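Local structure of bacterial regulatory proteins, tetR family (Corynebacterium glutamicum, 3AQT) at residues 49-54 / 71-76; 118-123 / 229-234. The protein probably binds DNA as a TetR-family transcriptional repressor, with resorcinol as the inducer held in its ligand pocket. All blocks are in the same frame, centred on the assembly; numbering follows the deposited sequence.

Contact 1. Residues 49-54 / 71-76; sequences ARLITS and EITEGA
The guanidinium of Arg50 meets Ala76 through one water, which lies in the guanidinium plane at its edge. This water accepts from Arg50 NH1 at 2.9 Å and donates to Ala76 O at 2.7 Å. With its chain extended from CG to NE, Arg50 carries the charged group away from 71-76, so the water bridges the remaining distance, while near the backbone its CB rests against Ala76 CB. Deeper in the interface the single direct hydrogen bond across the contact runs from Ser54 OG to Ile72 O, at 2.7 Å. A chi1 of -179° swings OG opposite the Ser54 nitrogen, out toward the other helix, where it reaches a lone pair in the plane of the Ile72 carbonyl. Ile72 O also receives the helical bond from Ala76 N, so two donors grip it in this buried place. Gly75 lets the helices come close here, its CA lying 3.4 Å from Ser54 OG. Leu51 supplies the apolar part: its CD2 branch touches Ala76 CB at 3.7 Å and Ile72 CG2 at 4.0 Å, and the Leu51 and Ile72 side chains cross at about a right angle. Beyond the segments, Ile72 also packs on Ala55, Met59 and Leu93. The axes of 49-54 and 71-75 approach to 8.3 Å, their N-to-C directions 118° apart. Helix 69-75, first of the predicted helix-turn-helix, lies against helix 41-62 in the three-helix TetR-family DNA-binding domain.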
loop_
_atom_site.group_PDB
_atom_site.type_symbol
_atom_site.label_atom_id
_atom_site.label_comp_id
_atom_site.label_asym_id
_atom_site.label_seq_id
_atom_site.Cartn_x
_atom_site.Cartn_y
_atom_site.Cartn_z
ATOM N N ALA B 49 10.235 -1.410 -27.597
ATOM C CA ALA B 49 11.427 -0.846 -26.994
ATOM C C ALA B 49 11.507 0.659 -27.235
ATOM O O ALA B 49 11.807 1.431 -26.313
ATOM C CB ALA B 49 12.657 -1.537 -27.553
ATOM N N ARG B 50 11.230 1.076 -28.470
ATOM C CA ARG B 50 11.274 2.491 -28.824
ATOM C C ARG B 50 10.179 3.290 -28.147
ATOM O O ARG B 50 10.381 4.456 -27.791
ATOM C CB ARG B 50 11.180 2.659 -30.336
ATOM C CG ARG B 50 12.392 2.142 -31.061
ATOM C CD ARG B 50 12.211 2.207 -32.555
ATOM N NE ARG B 50 13.315 1.549 -33.242
ATOM C CZ ARG B 50 13.421 1.448 -34.565
ATOM N NH1 ARG B 50 12.482 1.969 -35.346
ATOM N NH2 ARG B 50 14.468 0.836 -35.105
ATOM N N LEU B 51 9.018 2.669 -27.977
ATOM C CA LEU B 51 7.900 3.323 -27.309
ATOM C C LEU B 51 8.255 3.532 -25.845
ATOM O O LEU B 51 8.007 4.603 -25.282
ATOM C CB LEU B 51 6.628 2.478 -27.433
ATOM C CG LEU B 51 5.977 2.535 -28.820
ATOM C CD1 LEU B 51 4.832 1.558 -28.904
ATOM C CD2 LEU B 51 5.487 3.955 -29.087
ATOM N N ILE B 52 8.856 2.515 -25.235
ATOM C CA ILE B 52 9.259 2.599 -23.837
ATOM C C ILE B 52 10.240 3.758 -23.663
ATOM O O ILE B 52 10.101 4.574 -22.748
ATOM C CB ILE B 52 9.915 1.278 -23.371
ATOM C CG1 ILE B 52 8.859 0.171 -23.329
ATOM C CG2 ILE B 52 10.539 1.447 -21.999
ATOM C CD1 ILE B 52 7.582 0.447 -22.556
ATOM N N THR B 53 11.226 3.828 -24.554
ATOM C CA THR B 53 12.235 4.885 -24.518
ATOM C C THR B 53 11.580 6.246 -24.716
ATOM O O THR B 53 11.922 7.220 -24.038
ATOM C CB THR B 53 13.304 4.674 -25.629
ATOM O OG1 THR B 53 13.977 3.427 -25.410
ATOM C CG2 THR B 53 14.336 5.803 -25.623
ATOM N N SER B 54 10.636 6.312 -25.648
ATOM C CA SER B 54 9.943 7.567 -25.922
ATOM C C SER B 54 9.175 8.033 -24.690
ATOM O O SER B 54 9.328 9.174 -24.236
ATOM C CB SER B 54 8.980 7.395 -27.101
ATOM O OG SER B 54 8.328 8.622 -27.387
ATOM N N GLU B 71 1.938 11.822 -28.465
ATOM C CA GLU B 71 3.278 12.371 -28.401
ATOM C C GLU B 71 4.332 11.260 -28.265
ATOM O O GLU B 71 5.438 11.365 -28.788
ATOM C CB GLU B 71 3.377 13.352 -27.236
ATOM C CG GLU B 71 4.662 14.136 -27.239
ATOM C CD GLU B 71 4.643 15.296 -26.273
ATOM O OE1 GLU B 71 5.620 16.082 -26.292
ATOM O OE2 GLU B 71 3.658 15.416 -25.502
ATOM N N ILE B 72 3.975 10.191 -27.569
ATOM C CA ILE B 72 4.873 9.065 -27.369
ATOM C C ILE B 72 5.106 8.320 -28.676
ATOM O O ILE B 72 6.220 7.876 -28.956
ATOM C CB ILE B 72 4.285 8.101 -26.314
ATOM C CG1 ILE B 72 4.361 8.758 -24.936
ATOM C CG2 ILE B 72 5.016 6.770 -26.335
ATOM C CD1 ILE B 72 3.514 8.089 -23.855
ATOM N N THR B 73 4.056 8.175 -29.475
ATOM C CA THR B 73 4.183 7.478 -30.744
ATOM C C THR B 73 4.994 8.323 -31.716
ATOM O O THR B 73 5.685 7.797 -32.582
ATOM C CB THR B 73 2.803 7.161 -31.360
ATOM O OG1 THR B 73 1.996 8.340 -31.352
ATOM C CG2 THR B 73 2.102 6.076 -30.565
ATOM N N GLU B 74 4.911 9.638 -31.569
ATOM C CA GLU B 74 5.670 10.524 -32.432
ATOM C C GLU B 74 7.147 10.341 -32.085
ATOM O O GLU B 74 7.981 10.153 -32.965
ATOM C CB GLU B 74 5.252 11.981 -32.211
ATOM C CG GLU B 74 5.951 12.974 -33.137
ATOM C CD GLU B 74 5.490 14.419 -32.933
ATOM O OE1 GLU B 74 5.725 14.980 -31.837
ATOM O OE2 GLU B 74 4.893 14.993 -33.877
ATOM N N GLY B 75 7.461 10.387 -30.793
ATOM C CA GLY B 75 8.837 10.227 -30.362
ATOM C C GLY B 75 9.460 8.928 -30.833
ATOM O O GLY B 75 10.670 8.851 -31.025
ATOM N N ALA B 76 8.638 7.900 -31.013
ATOM C CA ALA B 76 9.122 6.603 -31.461
ATOM C C ALA B 76 9.070 6.519 -32.981
ATOM O O ALA B 76 9.476 5.516 -33.574
ATOM C CB ALA B 76 8.281 5.504 -30.858
HETATM O O HOH W 1 9.913 3.239 -34.942
#

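Contact 2. Residues 118-123 / 229-234; sequences DPAEVF and REIASR. With RCO (resorcinol), chain D.
Glu121 and Ile231 are the closest pair of the two backbones, their CA atoms 6.3 Å apart, where the first turn of helix 119-134 faces the end of helix 225-231 and the type I turn from Ile231 to Arg234. Ile231 fills the inner part of the contact with its CG2 branch, which lies 4.3 Å from Ala120 CB and also near Glu121 CA. Outside it, Arg234 stretches across to the other helix and gives NH1 to Glu121 OE1 at 2.7 Å. That carboxylate stands nearly perpendicular to the guanidinium (87°): OE1 lies close to the guanidinium plane, but NH1 meets it from above the carboxylate plane. A second, weak bond of the same NH1 goes to Asp118 OD2 at 3.4 Å, and a water in the guanidinium plane donates to OD2 and, less surely, accepts from Arg234 NH2. From its own segment Glu230 OE2 takes the NE proton of Arg234 at 3.0 Å, completing a network of three carboxylates around one arginine. The network joins the start of helix 119-134 to the turn 231-234 within the TetR-like C-terminal ligand-binding domain. Asp118 is the N-cap of helix 119-134: with CG anti to the backbone N (chi1 -164°), OD1 accepts from Ala120 N at 2.9 Å, while OD2 is shared with Arg174. Farther along this helix, Phe123 presents its ring edge to the ligand, CD1 3.3 Å from O3 of resorcinol.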
loop_
_atom_site.group_PDB
_atom_site.type_symbol
_atom_site.label_atom_id
_atom_site.label_comp_id
_atom_site.label_asym_id
_atom_site.label_seq_id
_atom_site.Cartn_x
_atom_site.Cartn_y
_atom_site.Cartn_z
ATOM N N ASP B 118 26.846 -5.340 7.616
ATOM C CA ASP B 118 25.601 -5.402 8.370
ATOM C C ASP B 118 24.371 -5.493 7.466
ATOM O O ASP B 118 24.052 -4.555 6.727
ATOM C CB ASP B 118 25.488 -4.171 9.265
ATOM C CG ASP B 118 24.449 -4.330 10.344
ATOM O OD1 ASP B 118 23.565 -5.203 10.215
ATOM O OD2 ASP B 118 24.514 -3.564 11.326
ATOM N N PRO B 119 23.660 -6.625 7.516
ATOM C CA PRO B 119 22.466 -6.810 6.693
ATOM C C PRO B 119 21.449 -5.704 6.972
ATOM O O PRO B 119 20.705 -5.282 6.085
ATOM C CB PRO B 119 21.956 -8.193 7.121
ATOM C CG PRO B 119 23.203 -8.896 7.556
ATOM C CD PRO B 119 23.929 -7.819 8.331
ATOM N N ALA B 120 21.426 -5.233 8.209
ATOM C CA ALA B 120 20.500 -4.183 8.596
ATOM C C ALA B 120 20.813 -2.888 7.867
ATOM O O ALA B 120 19.909 -2.116 7.565
ATOM C CB ALA B 120 20.553 -3.956 10.107
ATOM N N GLU B 121 22.092 -2.654 7.579
ATOM C CA GLU B 121 22.487 -1.426 6.894
ATOM C C GLU B 121 22.200 -1.530 5.401
ATOM O O GLU B 121 21.878 -0.536 4.748
ATOM C CB GLU B 121 23.972 -1.135 7.113
ATOM C CG GLU B 121 24.292 0.353 7.141
ATOM C CD GLU B 121 25.786 0.639 7.278
ATOM O OE1 GLU B 121 26.473 -0.087 8.036
ATOM O OE2 GLU B 121 26.269 1.601 6.640
ATOM N N VAL B 122 22.325 -2.739 4.867
ATOM C CA VAL B 122 22.064 -2.970 3.460
ATOM C C VAL B 122 20.592 -2.670 3.193
ATOM O O VAL B 122 20.250 -1.936 2.265
ATOM C CB VAL B 122 22.357 -4.446 3.072
ATOM C CG1 VAL B 122 21.932 -4.707 1.637
ATOM C CG2 VAL B 122 23.838 -4.742 3.238
ATOM N N PHE B 123 19.733 -3.246 4.025
ATOM C CA PHE B 123 18.289 -3.083 3.908
ATOM C C PHE B 123 17.869 -1.639 4.123
ATOM O O PHE B 123 17.105 -1.079 3.332
ATOM C CB PHE B 123 17.602 -3.985 4.930
ATOM C CG PHE B 123 16.109 -4.009 4.820
ATOM C CD1 PHE B 123 15.488 -4.278 3.605
ATOM C CD2 PHE B 123 15.317 -3.812 5.951
ATOM C CE1 PHE B 123 14.104 -4.352 3.516
ATOM C CE2 PHE B 123 13.932 -3.885 5.871
ATOM C CZ PHE B 123 13.324 -4.157 4.649
ATOM N N ARG B 229 17.166 3.425 14.726
ATOM C CA ARG B 229 17.372 4.822 14.376
ATOM C C ARG B 229 18.845 5.080 14.041
ATOM O O ARG B 229 19.170 5.706 13.031
ATOM C CB ARG B 229 16.918 5.707 15.544
ATOM C CG ARG B 229 17.130 7.197 15.347
ATOM C CD ARG B 229 16.354 7.722 14.152
ATOM N NE ARG B 229 16.848 9.029 13.725
ATOM C CZ ARG B 229 16.337 9.728 12.716
ATOM N NH1 ARG B 229 15.310 9.243 12.028
ATOM N NH2 ARG B 229 16.854 10.906 12.388
ATOM N N GLU B 230 19.734 4.587 14.893
ATOM C CA GLU B 230 21.165 4.768 14.683
ATOM C C GLU B 230 21.620 4.176 13.356
ATOM O O GLU B 230 22.373 4.803 12.607
ATOM C CB GLU B 230 21.951 4.122 15.829
ATOM C CG GLU B 230 23.438 3.969 15.556
ATOM C CD GLU B 230 23.843 2.544 15.200
ATOM O OE1 GLU B 230 23.443 1.611 15.934
ATOM O OE2 GLU B 230 24.570 2.362 14.198
ATOM N N ILE B 231 21.172 2.961 13.069
ATOM C CA ILE B 231 21.557 2.309 11.830
ATOM C C ILE B 231 21.050 3.079 10.612
ATOM O O ILE B 231 21.743 3.183 9.607
ATOM C CB ILE B 231 21.022 0.876 11.775
ATOM C CG1 ILE B 231 21.607 0.070 12.932
ATOM C CG2 ILE B 231 21.384 0.245 10.439
ATOM C CD1 ILE B 231 22.795 -0.861 12.665
ATOM N N ALA B 232 19.848 3.629 10.708
ATOM C CA ALA B 232 19.274 4.372 9.601
ATOM C C ALA B 232 19.895 5.747 9.441
ATOM O O ALA B 232 19.573 6.467 8.493
ATOM C CB ALA B 232 17.777 4.505 9.788
ATOM N N SER B 233 20.782 6.116 10.361
ATOM C CA SER B 233 21.431 7.424 10.302
ATOM C C SER B 233 22.888 7.365 9.842
ATOM O O SER B 233 23.557 8.391 9.770
ATOM C CB SER B 233 21.368 8.100 11.670
ATOM O OG SER B 233 22.162 7.391 12.615
ATOM N N ARG B 234 23.382 6.170 9.538
ATOM C CA ARG B 234 24.758 6.012 9.080
ATOM C C ARG B 234 24.971 6.696 7.737
ATOM O O ARG B 234 24.044 6.823 6.948
ATOM C CB ARG B 234 25.095 4.532 8.958
ATOM C CG ARG B 234 25.058 3.816 10.278
ATOM C CD ARG B 234 25.343 2.346 10.116
ATOM N NE ARG B 234 25.336 1.698 11.417
ATOM C CZ ARG B 234 25.492 0.398 11.610
ATOM N NH1 ARG B 234 25.669 -0.411 10.573
ATOM N NH2 ARG B 234 25.469 -0.094 12.844
HETATM C C1 RCO D . 16.141 -3.341 -2.792
HETATM C C2 RCO D . 16.813 -3.999 -1.714
HETATM C C3 RCO D . 16.301 -3.897 -0.392
HETATM C C4 RCO D . 15.131 -3.151 -0.159
HETATM C C5 RCO D . 14.472 -2.506 -1.216
HETATM C C6 RCO D . 14.977 -2.601 -2.540
HETATM O O1 RCO D . 16.650 -3.443 -4.083
HETATM O O3 RCO D . 16.933 -4.523 0.679
HETATM O O HOH W 2 26.485 -2.714 13.073
#

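In the fold
The two contacts lie on opposite sides of the chain's centre, their own centres 40 Å apart and their nearest atoms about 26 Å apart. They follow one another along the chain: 49-54 / 71-76 closes within the DNA-binding region before 118-123 / 229-234 opens in the ligand-binding one. Contact 1 joins helices close in sequence, whereas contact 2 brings together segments 106 residues apart. Resorcinol belongs to the side of contact 2, which it touches at Phe123, and is hydrogen-bonded to Asp165 of the same pocket. The separation is consistent with inducer binding being relayed at long range, as in other TetR-family repressors; helix 90-111, meeting contact 1 through Leu93 and the pocket through Leu109, connects the two regions.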